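Local coordinates for thioredoxin-like protein (Parabacteroides distasonis, PDB 4FO5) that is of unknown function but has a thioredoxin-like fold of the AhpC/TSA family without the usual redox cysteine pair, so any oxidoreductase activity remains uncertain, at residues N38-Y43 / E82-D87; F118-N121 / V125-A128; I71-K76 / S103-K108; L54-N59 / D87-S92. One frame throughout, in Å; residues are numbered along the deposited sequence. Where two conformers were deposited one is given.

Contact 1: N38-Y43 / E82-D87; sequences NFWAAY and ETVKID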
loop_
_atom_site.group_PDB
_atom_site.type_symbol
_atom_site.label_atom_id
_atom_site.label_comp_id
_atom_site.label_asym_id
_atom_site.label_seq_id
_atom_site.Cartn_x
_atom_site.Cartn_y
_atom_site.Cartn_z
ATOM N N ASN A 38 -0.554 0.576 0.142
ATOM C CA ASN A 38 -1.675 1.431 -0.173
ATOM C C ASN A 38 -2.985 0.644 -0.330
ATOM O O ASN A 38 -3.007 -0.394 -0.968
ATOM C CB ASN A 38 -1.379 2.236 -1.430
ATOM C CG ASN A 38 -2.448 3.225 -1.730
ATOM O OD1 ASN A 38 -2.704 4.134 -0.952
ATOM N ND2 ASN A 38 -3.090 3.077 -2.880
ATOM N N PHE A 39 -4.059 1.128 0.295
ATOM C CA PHE A 39 -5.390 0.530 0.209
ATOM C C PHE A 39 -6.259 1.417 -0.612
ATOM O O PHE A 39 -6.266 2.635 -0.419
ATOM C CB PHE A 39 -6.001 0.317 1.607
ATOM C CG PHE A 39 -5.222 -0.679 2.431
ATOM C CD1 PHE A 39 -5.426 -2.043 2.273
ATOM C CD2 PHE A 39 -4.221 -0.256 3.300
ATOM C CE1 PHE A 39 -4.701 -2.970 3.033
ATOM C CE2 PHE A 39 -3.507 -1.177 4.067
ATOM C CZ PHE A 39 -3.744 -2.526 3.922
ATOM N N TRP A 40 -7.011 0.815 -1.529
ATOM C CA TRP A 40 -7.921 1.526 -2.411
ATOM C C TRP A 40 -9.022 0.578 -2.884
ATOM O O TRP A 40 -8.958 -0.621 -2.632
ATOM C CB TRP A 40 -7.149 2.112 -3.628
ATOM C CG TRP A 40 -6.646 1.053 -4.563
ATOM C CD1 TRP A 40 -5.609 0.200 -4.346
ATOM C CD2 TRP A 40 -7.223 0.672 -5.821
ATOM N NE1 TRP A 40 -5.476 -0.665 -5.403
ATOM C CE2 TRP A 40 -6.465 -0.409 -6.318
ATOM C CE3 TRP A 40 -8.313 1.138 -6.573
ATOM C CZ2 TRP A 40 -6.758 -1.037 -7.539
ATOM C CZ3 TRP A 40 -8.607 0.508 -7.780
ATOM C CH2 TRP A 40 -7.826 -0.553 -8.256
ATOM N N ALA A 41 -10.014 1.119 -3.587
ATOM C CA ALA A 41 -11.099 0.364 -4.215
ATOM C C ALA A 41 -11.666 1.198 -5.346
ATOM O O ALA A 41 -11.708 2.423 -5.225
ATOM C CB ALA A 41 -12.186 0.021 -3.207
ATOM N N ALA A 42 -12.086 0.545 -6.446
ATOM C CA ALA A 42 -12.692 1.223 -7.597
ATOM C C ALA A 42 -13.935 2.036 -7.175
ATOM O O ALA A 42 -14.175 3.096 -7.747
ATOM C CB ALA A 42 -13.063 0.210 -8.671
ATOM N N TYR A 43 -14.668 1.579 -6.121
ATOM C CA TYR A 43 -15.856 2.267 -5.588
ATOM C C TYR A 43 -15.496 3.558 -4.788
ATOM O O TYR A 43 -16.401 4.286 -4.390
ATOM C CB TYR A 43 -16.738 1.323 -4.739
ATOM C CG TYR A 43 -16.128 0.819 -3.445
ATOM C CD1 TYR A 43 -16.031 1.646 -2.328
ATOM C CD2 TYR A 43 -15.777 -0.521 -3.294
ATOM C CE1 TYR A 43 -15.538 1.171 -1.113
ATOM C CE2 TYR A 43 -15.278 -1.008 -2.085
ATOM C CZ TYR A 43 -15.149 -0.155 -0.999
ATOM O OH TYR A 43 -14.639 -0.621 0.195
ATOM N N GLU A 82 -10.137 -5.131 -14.546
ATOM C CA GLU A 82 -10.549 -4.094 -15.501
ATOM C C GLU A 82 -9.996 -2.712 -15.102
ATOM O O GLU A 82 -9.459 -2.008 -15.958
ATOM C CB GLU A 82 -12.088 -4.064 -15.572
ATOM C CG GLU A 82 -12.683 -3.342 -16.760
ATOM C CD GLU A 82 -14.197 -3.252 -16.719
ATOM O OE1 GLU A 82 -14.735 -2.725 -15.717
ATOM O OE2 GLU A 82 -14.845 -3.696 -17.696
ATOM N N THR A 83 -10.092 -2.353 -13.793
ATOM C CA THR A 83 -9.639 -1.070 -13.239
ATOM C C THR A 83 -8.120 -0.895 -13.405
ATOM O O THR A 83 -7.678 0.139 -13.898
ATOM C CB THR A 83 -10.071 -0.925 -11.758
ATOM O OG1 THR A 83 -11.489 -1.085 -11.661
ATOM C CG2 THR A 83 -9.712 0.415 -11.180
ATOM N N VAL A 84 -7.330 -1.907 -13.005
ATOM C CA VAL A 84 -5.866 -1.877 -13.083
ATOM C C VAL A 84 -5.424 -1.771 -14.572
ATOM O O VAL A 84 -4.478 -1.036 -14.876
ATOM C CB VAL A 84 -5.283 -3.100 -12.324
ATOM C CG1 VAL A 84 -3.799 -3.259 -12.578
ATOM C CG2 VAL A 84 -5.537 -2.956 -10.826
ATOM N N LYS A 85 -6.182 -2.416 -15.491
ATOM C CA LYS A 85 -5.953 -2.356 -16.936
ATOM C C LYS A 85 -6.252 -0.929 -17.437
ATOM O O LYS A 85 -5.387 -0.327 -18.076
ATOM C CB LYS A 85 -6.809 -3.413 -17.661
ATOM C CG LYS A 85 -6.546 -3.533 -19.167
ATOM N N ILE A 86 -7.423 -0.362 -17.081
ATOM C CA ILE A 86 -7.823 1.013 -17.468
ATOM C C ILE A 86 -6.819 2.071 -16.944
ATOM O O ILE A 86 -6.459 2.998 -17.683
ATOM C CB ILE A 86 -9.272 1.335 -16.991
ATOM C CG1 ILE A 86 -10.315 0.589 -17.860
ATOM C CG2 ILE A 86 -9.559 2.854 -16.999
ATOM C CD1 ILE A 86 -11.656 0.282 -17.156
ATOM N N ASP A 87 -6.367 1.915 -15.683
ATOM C CA ASP A 87 -5.469 2.853 -15.024
ATOM C C ASP A 87 -4.000 2.658 -15.448
ATOM O O ASP A 87 -3.154 3.485 -15.105
ATOM C CB ASP A 87 -5.640 2.754 -13.494
ATOM C CG ASP A 87 -7.004 3.254 -13.001
ATOM O OD1 ASP A 87 -7.725 3.917 -13.793
ATOM O OD2 ASP A 87 -7.354 2.974 -11.835
#
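Trp40, the last residue of the central strand 34-40, pushes its indole toward Thr83 and Val84 of helix 77-87, seating a helix against the sheet of a thioredoxin-like fold. Its chi1 of 69° sets CG between the backbone N and the carbonyl carbon, with the rim of the six-membered ring pointing at the helix. Thr83 CG2 sits 3.6 Å from Trp40 CZ3, equally near CH2 and close to the indole plane, so the methyl meets the ring at its edge. Val84 crosses the indole at about a right angle and also stays at the edge, its CG2 4.0 Å from Trp40 CZ2. Ser47 and Asn51 of helix 45-58 pack on the indole too.

Beyond the strand, Ala41 turns its CB from the helix, whereas Ala42 turns its CB toward it; the Ala42 backbone N is held by Asp74 OD2. The chain here enters the thioredoxin Trp-Cys-x-x-Cys loop, where Tyr43 probably takes the place of the tryptophan and Ser47 that of the second cysteine. The segments join by van der Waals packing alone, burying 152 Å². The hydroxyl of Thr83 is engaged by Ile79 O, and Ala42 CB rests 3.6 Å from that same Thr83 OG1.

Contact 2: F118-N121 / V125-A128; sequences FLIN and VIIA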
loop_
_atom_site.group_PDB
_atom_site.type_symbol
_atom_site.label_atom_id
_atom_site.label_comp_id
_atom_site.label_asym_id
_atom_site.label_seq_id
_atom_site.Cartn_x
_atom_site.Cartn_y
_atom_site.Cartn_z
ATOM N N PHE A 118 0.645 3.668 3.865
ATOM C CA PHE A 118 1.662 3.622 4.903
ATOM C C PHE A 118 3.017 3.394 4.284
ATOM O O PHE A 118 3.171 2.521 3.434
ATOM C CB PHE A 118 1.367 2.470 5.907
ATOM C CG PHE A 118 -0.013 2.477 6.517
ATOM C CD1 PHE A 118 -1.077 1.846 5.878
ATOM C CD2 PHE A 118 -0.262 3.157 7.699
ATOM C CE1 PHE A 118 -2.360 1.896 6.410
ATOM C CE2 PHE A 118 -1.544 3.169 8.254
ATOM C CZ PHE A 118 -2.580 2.519 7.617
ATOM N N LEU A 119 3.993 4.191 4.687
ATOM C CA LEU A 119 5.377 3.986 4.303
ATOM C C LEU A 119 6.009 3.147 5.434
ATOM O O LEU A 119 6.057 3.585 6.583
ATOM C CB LEU A 119 6.106 5.316 4.065
ATOM C CG LEU A 119 7.557 5.210 3.566
ATOM C CD1 LEU A 119 7.635 4.467 2.217
ATOM C CD2 LEU A 119 8.162 6.585 3.425
ATOM N N ILE A 120 6.386 1.914 5.109
ATOM C CA ILE A 120 6.948 0.940 6.028
ATOM C C ILE A 120 8.441 0.759 5.717
ATOM O O ILE A 120 8.800 0.510 4.561
ATOM C CB ILE A 120 6.136 -0.403 5.921
ATOM C CG1 ILE A 120 4.598 -0.159 6.156
ATOM C CG2 ILE A 120 6.697 -1.458 6.864
ATOM C CD1 ILE A 120 3.625 -1.329 5.741
ATOM N N ASN A 121 9.308 0.829 6.765
ATOM C CA ASN A 121 10.753 0.677 6.579
ATOM C C ASN A 121 11.130 -0.824 6.492
ATOM O O ASN A 121 10.244 -1.670 6.532
ATOM C CB ASN A 121 11.552 1.430 7.670
ATOM C CG ASN A 121 11.517 0.861 9.079
ATOM O OD1 ASN A 121 11.006 -0.228 9.352
ATOM N ND2 ASN A 121 12.055 1.604 10.012
ATOM N N VAL A 125 8.336 -1.314 10.313
ATOM C CA VAL A 125 7.830 -0.247 11.168
ATOM C C VAL A 125 7.240 0.862 10.294
ATOM O O VAL A 125 7.867 1.256 9.311
ATOM C CB VAL A 125 8.950 0.274 12.115
ATOM C CG1 VAL A 125 8.487 1.461 12.962
ATOM C CG2 VAL A 125 9.465 -0.859 13.015
ATOM N N ILE A 126 6.031 1.356 10.648
ATOM C CA ILE A 126 5.409 2.465 9.879
ATOM C C ILE A 126 6.211 3.713 10.187
ATOM O O ILE A 126 6.349 4.057 11.363
ATOM C CB ILE A 126 3.902 2.651 10.252
ATOM C CG1 ILE A 126 3.100 1.384 9.884
ATOM C CG2 ILE A 126 3.335 3.918 9.589
ATOM C CD1 ILE A 126 1.818 1.174 10.642
ATOM N N ILE A 127 6.770 4.366 9.161
ATOM C CA ILE A 127 7.531 5.593 9.389
ATOM C C ILE A 127 6.731 6.831 8.902
ATOM O O ILE A 127 7.101 7.946 9.224
ATOM C CB ILE A 127 8.943 5.530 8.765
ATOM C CG1 ILE A 127 8.877 5.165 7.268
ATOM C CG2 ILE A 127 9.843 4.563 9.568
ATOM C CD1 ILE A 127 10.074 5.523 6.476
ATOM N N ALA A 128 5.670 6.630 8.109
ATOM C CA ALA A 128 4.816 7.701 7.589
ATOM C C ALA A 128 3.449 7.135 7.192
ATOM O O ALA A 128 3.341 5.966 6.848
ATOM C CB ALA A 128 5.469 8.395 6.394
#
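Leu119 pairs with both Ile127 and Ala128, the signature of a classic beta bulge, in the hairpin of strands 117-120 and 126-129. Leu119 O takes a 2.8 Å bond from Ile127 N and a weak 3.4 Å bond from Ala128 N, while Leu119 N gives a 2.9 Å bond to Ala128 O. The buried part is apolar on both faces. Leu119 CB lies 3.9 Å from Ala128 CB on the face where Leu136 and Ile139 of helix 133-140 cover Leu119; on the other, Ile120 stands beside Ile126, whose CD1 meets the Phe118 ring obliquely, 4.1 Å from Phe118 CD2.

The solvent side is Ile127, exposed although its CD1 still reaches 3.8 Å from Leu119 CD2, and the turn end, where Asn121 and Val125 are partly exposed. These two lie side by side: Asn121 N bonds to Val125 O, and Asn121 OD1 takes Val125 N at 3.0 Å, the donor 41° out of the amide plane. Asn121 OD1 also accepts from Glu123 N. A leucine at Asn121 would probably leave the amides of Val125 and Glu123 without this acceptor and let the turn move. Backbone bonds and apolar side chains together hold the bulge end, while at the turn one side-chain oxygen accepts from two amides.

Contact 3: I71-K76 / S103-K108; sequences ISMDEK and SELYKK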
loop_
_atom_site.group_PDB
_atom_site.type_symbol
_atom_site.label_atom_id
_atom_site.label_comp_id
_atom_site.label_asym_id
_atom_site.label_seq_id
_atom_site.Cartn_x
_atom_site.Cartn_y
_atom_site.Cartn_z
ATOM N N ILE A 71 -3.260 -2.647 -2.468
ATOM C CA ILE A 71 -4.259 -3.698 -2.289
ATOM C C ILE A 71 -5.657 -3.160 -2.541
ATOM O O ILE A 71 -6.092 -2.266 -1.828
ATOM C CB ILE A 71 -4.156 -4.320 -0.877
ATOM C CG1 ILE A 71 -2.713 -4.782 -0.575
ATOM C CG2 ILE A 71 -5.179 -5.468 -0.736
ATOM C CD1 ILE A 71 -2.437 -5.240 0.897
ATOM N N SER A 72 -6.350 -3.706 -3.562
ATOM C CA SER A 72 -7.726 -3.346 -3.885
ATOM C C SER A 72 -8.658 -4.098 -2.957
ATOM O O SER A 72 -8.491 -5.316 -2.750
ATOM C CB SER A 72 -8.045 -3.675 -5.341
ATOM O OG SER A 72 -9.442 -3.780 -5.567
HETATM N N MSE A 73 -9.660 -3.378 -2.424
HETATM C CA MSE A 73 -10.661 -3.920 -1.504
HETATM C C MSE A 73 -12.014 -4.143 -2.211
HETATM O O MSE A 73 -13.029 -4.380 -1.551
HETATM C CB MSE A 73 -10.803 -3.021 -0.263
HETATM C CG MSE A 73 -9.538 -2.967 0.574
HETATM SE SE MSE A 73 -9.202 -4.726 1.357
HETATM C CE MSE A 73 -7.484 -4.580 1.663
ATOM N N ASP A 74 -12.016 -4.123 -3.558
ATOM C CA ASP A 74 -13.213 -4.429 -4.350
ATOM C C ASP A 74 -13.502 -5.918 -4.205
ATOM O O ASP A 74 -12.562 -6.710 -4.264
ATOM C CB ASP A 74 -13.024 -4.054 -5.831
ATOM C CG ASP A 74 -12.818 -2.576 -6.093
ATOM O OD1 ASP A 74 -13.794 -1.809 -5.962
ATOM O OD2 ASP A 74 -11.696 -2.193 -6.481
ATOM N N GLU A 75 -14.771 -6.298 -3.958
ATOM C CA GLU A 75 -15.155 -7.703 -3.775
ATOM C C GLU A 75 -14.923 -8.552 -5.051
ATOM O O GLU A 75 -14.432 -9.680 -4.940
ATOM C CB GLU A 75 -16.621 -7.814 -3.329
ATOM N N LYS A 76 -15.248 -8.010 -6.245
ATOM C CA LYS A 76 -15.104 -8.739 -7.508
ATOM C C LYS A 76 -13.708 -8.592 -8.109
ATOM O O LYS A 76 -13.197 -7.476 -8.236
ATOM C CB LYS A 76 -16.162 -8.291 -8.527
ATOM C CG LYS A 76 -16.878 -9.438 -9.218
ATOM C CD LYS A 76 -18.027 -8.925 -10.070
ATOM N N SER A 103 -12.863 -8.788 5.115
ATOM C CA SER A 103 -11.528 -9.339 5.358
ATOM C C SER A 103 -10.923 -8.866 6.698
ATOM O O SER A 103 -11.236 -7.777 7.196
ATOM C CB SER A 103 -10.574 -9.045 4.198
ATOM O OG SER A 103 -9.927 -7.785 4.236
ATOM N N GLU A 104 -10.043 -9.714 7.261
ATOM C CA GLU A 104 -9.329 -9.459 8.515
ATOM C C GLU A 104 -8.416 -8.254 8.343
ATOM O O GLU A 104 -8.233 -7.471 9.272
ATOM C CB GLU A 104 -8.528 -10.704 8.949
ATOM N N LEU A 105 -7.893 -8.093 7.119
ATOM C CA LEU A 105 -7.014 -7.011 6.690
ATOM C C LEU A 105 -7.688 -5.658 6.853
ATOM O O LEU A 105 -7.121 -4.760 7.482
ATOM C CB LEU A 105 -6.644 -7.249 5.221
ATOM C CG LEU A 105 -5.430 -6.530 4.696
ATOM C CD1 LEU A 105 -4.259 -6.677 5.659
ATOM C CD2 LEU A 105 -5.081 -7.052 3.321
ATOM N N TYR A 106 -8.917 -5.534 6.314
ATOM C CA TYR A 106 -9.748 -4.334 6.387
ATOM C C TYR A 106 -9.921 -3.911 7.858
ATOM O O TYR A 106 -9.724 -2.742 8.182
ATOM C CB TYR A 106 -11.102 -4.615 5.711
ATOM C CG TYR A 106 -11.999 -3.412 5.537
ATOM C CD1 TYR A 106 -12.875 -3.019 6.546
ATOM C CD2 TYR A 106 -12.062 -2.740 4.321
ATOM C CE1 TYR A 106 -13.744 -1.943 6.371
ATOM C CE2 TYR A 106 -12.919 -1.656 4.137
ATOM C CZ TYR A 106 -13.768 -1.268 5.162
ATOM O OH TYR A 106 -14.629 -0.210 4.981
ATOM N N LYS A 107 -10.209 -4.870 8.751
ATOM C CA LYS A 107 -10.360 -4.586 10.171
ATOM C C LYS A 107 -9.001 -4.258 10.820
ATOM O O LYS A 107 -8.931 -3.308 11.604
ATOM C CB LYS A 107 -11.048 -5.758 10.890
ATOM N N LYS A 108 -7.928 -5.014 10.482
ATOM C CA LYS A 108 -6.568 -4.822 11.024
ATOM C C LYS A 108 -5.993 -3.439 10.691
ATOM O O LYS A 108 -5.293 -2.860 11.518
ATOM C CB LYS A 108 -5.605 -5.905 10.498
ATOM C CG LYS A 108 -4.904 -6.704 11.576
ATOM C CD LYS A 108 -4.222 -7.933 10.982
#
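Ile71, Met73 and Leu105 form an apolar cluster between strand 66-72, with the loop that follows it, and the short helix 104-108, which covers one side of the sheet in this thioredoxin-like fold. Ile71 and Leu105 reach toward each other tip to tip, with Ile71 CD1 4.0 Å from Leu105 CD2. Met73, modelled as selenomethionine, crosses Leu105 at about a right angle. A bend at chi2 (-66°) carries its terminal methyl to the leucine, where Met73 CE lies 3.8 Å from Leu105 CD2. That single branch of Leu105 therefore meets both partners. A looser approach brings Met73 SE to 4.3 Å from Ser103 OG. Phe39 of the neighbouring strand also packs on Ile71 and Met73, and Ile16 touches Leu105, so the cluster is enclosed from more than one direction.

No polar bond joins the two segments; their polar groups are bonded within their own segment or to neighbours outside it. Ser103 is the N-cap of helix 104-108: its OG accepts from Tyr106 N at 3.2 Å with a fairly straight N-H...O angle of 164°, and is also bonded to Gly100 O. This couples the start of the helix to the preceding loop. On the strand side, the carboxylate of Asp74 folds back toward the strand end, and Ser72 OG donates to Asp74 OD2 on the anti side at 2.9 Å, 24° out of the carboxylate plane.

Contact 4: L54-N59 / D87-S92; sequences LANEVN and DKLDLS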
loop_
_atom_site.group_PDB
_atom_site.type_symbol
_atom_site.label_atom_id
_atom_site.label_comp_id
_atom_site.label_asym_id
_atom_site.label_seq_id
_atom_site.Cartn_x
_atom_site.Cartn_y
_atom_site.Cartn_z
ATOM N N LEU A 54 0.454 7.541 -6.863
ATOM C CA LEU A 54 1.509 6.865 -6.089
ATOM C C LEU A 54 2.284 5.840 -6.943
ATOM O O LEU A 54 3.514 5.873 -6.933
ATOM C CB LEU A 54 0.943 6.178 -4.833
ATOM C CG LEU A 54 0.414 7.121 -3.733
ATOM C CD1 LEU A 54 -0.468 6.356 -2.756
ATOM C CD2 LEU A 54 1.550 7.855 -3.010
ATOM N N ALA A 55 1.584 4.948 -7.683
ATOM C CA ALA A 55 2.251 3.938 -8.531
ATOM C C ALA A 55 3.187 4.608 -9.548
ATOM O O ALA A 55 4.310 4.137 -9.718
ATOM C CB ALA A 55 1.229 3.061 -9.239
ATOM N N ASN A 56 2.765 5.736 -10.170
ATOM C CA ASN A 56 3.643 6.401 -11.132
ATOM C C ASN A 56 4.831 7.087 -10.413
ATOM O O ASN A 56 5.915 7.141 -10.986
ATOM C CB ASN A 56 2.861 7.350 -12.039
ATOM C CG ASN A 56 2.073 6.567 -13.072
ATOM O OD1 ASN A 56 2.600 6.132 -14.103
ATOM N ND2 ASN A 56 0.837 6.249 -12.764
ATOM N N GLU A 57 4.669 7.535 -9.161
ATOM C CA GLU A 57 5.782 8.117 -8.424
ATOM C C GLU A 57 6.844 7.059 -8.082
ATOM O O GLU A 57 8.026 7.362 -8.137
ATOM C CB GLU A 57 5.278 8.779 -7.139
ATOM C CG GLU A 57 6.209 9.850 -6.606
ATOM C CD GLU A 57 6.324 11.122 -7.432
ATOM O OE1 GLU A 57 5.444 11.396 -8.283
ATOM O OE2 GLU A 57 7.344 11.824 -7.261
ATOM N N VAL A 58 6.411 5.834 -7.718
ATOM C CA VAL A 58 7.280 4.710 -7.333
ATOM C C VAL A 58 8.119 4.291 -8.532
ATOM O O VAL A 58 9.291 3.965 -8.350
ATOM C CB VAL A 58 6.498 3.521 -6.700
ATOM C CG1 VAL A 58 7.398 2.300 -6.468
ATOM C CG2 VAL A 58 5.851 3.939 -5.387
ATOM N N ASN A 59 7.563 4.407 -9.765
ATOM C CA ASN A 59 8.273 4.095 -11.015
ATOM C C ASN A 59 9.511 4.986 -11.226
ATOM O O ASN A 59 10.352 4.641 -12.059
ATOM C CB ASN A 59 7.337 4.182 -12.246
ATOM C CG ASN A 59 6.433 2.975 -12.415
ATOM O OD1 ASN A 59 6.774 1.839 -12.058
ATOM N ND2 ASN A 59 5.258 3.189 -12.983
ATOM N N ASP A 87 -6.367 1.915 -15.683
ATOM C CA ASP A 87 -5.469 2.853 -15.024
ATOM C C ASP A 87 -4.000 2.658 -15.448
ATOM O O ASP A 87 -3.154 3.485 -15.105
ATOM C CB ASP A 87 -5.640 2.754 -13.494
ATOM C CG ASP A 87 -7.004 3.254 -13.001
ATOM O OD1 ASP A 87 -7.725 3.917 -13.793
ATOM O OD2 ASP A 87 -7.354 2.974 -11.835
ATOM N N LYS A 88 -3.714 1.583 -16.208
ATOM C CA LYS A 88 -2.400 1.227 -16.789
ATOM C C LYS A 88 -1.317 1.110 -15.707
ATOM O O LYS A 88 -0.193 1.577 -15.889
ATOM C CB LYS A 88 -1.958 2.246 -17.877
ATOM C CG LYS A 88 -2.988 2.570 -18.967
ATOM C CD LYS A 88 -2.480 3.668 -19.916
ATOM C CE LYS A 88 -1.556 3.156 -21.006
ATOM N NZ LYS A 88 -1.041 4.253 -21.866
ATOM N N LEU A 89 -1.645 0.473 -14.598
ATOM C CA LEU A 89 -0.696 0.326 -13.494
ATOM C C LEU A 89 0.149 -0.934 -13.615
ATOM O O LEU A 89 -0.330 -1.935 -14.143
ATOM C CB LEU A 89 -1.465 0.317 -12.167
ATOM C CG LEU A 89 -2.296 1.594 -11.942
ATOM C CD1 LEU A 89 -3.128 1.491 -10.698
ATOM C CD2 LEU A 89 -1.407 2.843 -11.910
ATOM N N ASP A 90 1.394 -0.878 -13.091
ATOM C CA ASP A 90 2.345 -1.984 -13.031
ATOM C C ASP A 90 1.660 -3.133 -12.295
ATOM O O ASP A 90 1.367 -3.000 -11.111
ATOM C CB ASP A 90 3.638 -1.527 -12.297
ATOM C CG ASP A 90 4.801 -2.511 -12.230
ATOM O OD1 ASP A 90 4.595 -3.709 -12.520
ATOM O OD2 ASP A 90 5.915 -2.090 -11.840
ATOM N N LEU A 91 1.356 -4.229 -13.006
ATOM C CA LEU A 91 0.658 -5.372 -12.414
ATOM C C LEU A 91 1.443 -6.027 -11.282
ATOM O O LEU A 91 0.818 -6.684 -10.452
ATOM C CB LEU A 91 0.276 -6.430 -13.463
ATOM C CG LEU A 91 -0.655 -5.985 -14.609
ATOM C CD1 LEU A 91 -0.933 -7.100 -15.547
ATOM C CD2 LEU A 91 -1.967 -5.534 -14.107
ATOM N N SER A 92 2.787 -5.860 -11.230
ATOM C CA SER A 92 3.578 -6.484 -10.173
ATOM C C SER A 92 3.293 -5.834 -8.792
ATOM O O SER A 92 3.516 -6.470 -7.775
ATOM C CB SER A 92 5.066 -6.435 -10.511
ATOM O OG SER A 92 5.569 -5.110 -10.551
HETATM O O HOH W 1 -0.824 5.155 -14.844
HETATM O O HOH W 2 2.442 1.771 -12.390
#
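The loop that leaves helix 77-87 is laid against helix 45-58 through Leu89 and Ala55, next to the sheet of the thioredoxin-like fold. Leu89 CD2 lies 3.8 Å from Ala55 CB, and the same leucine packs on Asn51 and Val52 one turn earlier in that helix. This is the buried part; around it the contact is polar and largely mediated by water.

The turn that delivers Leu89 is a Schellman motif: Lys88 takes positive phi (57°), with two bonds leading back into the last helical turn. One water links Asn56 ND2 to Asp87 O, but Asn56 has two modelled conformers, so this bridge is less certain; in this conformer ND2 is also bonded to Val52 O. A second water accepts from Asn59 ND2 at 3.2 Å and from Asp90 N at 2.9 Å. The amide and carboxylate of Asn59 and Asp90 are turned 23° apart, and Asn59 OD1 stays 4.0 Å from Asp90 OD2, both oxygens being acceptors.

Asp90 then closes an Asx turn. Its OD1 accepts from Ser92 N at 3.1 Å, above the carboxylate plane; Ser92 OG may add a bond from the same face, though Ser92 too has two conformers. An alanine at Asp90 would probably leave Ser92 N without its acceptor and free the turn to shift. Asp90 O is held farther on by Thr93 OG1.

How the contacts relate
From the N terminus, contact 1 opens at the end of strand 34-40, contact 4 on helix 45-58 and contact 3 at the end of strand 66-72. They close in that same order, so each of the three loops crosses the other two. Contacts 1 and 4, which share Asp87, bring helix 77-87 and its following loop to strand 34-40 and helix 45-58; contact 3 joins strand 66-72 to helix 104-108. Contacts 1 and 3 meet directly, Asn38 O lying 2.7 Å from Ile71 N between adjacent strands. Contact 2 follows in series, pairing the last two strands across a short turn; Phe39 touches Phe118, joining it to contact 1, about 22 Å away between centres.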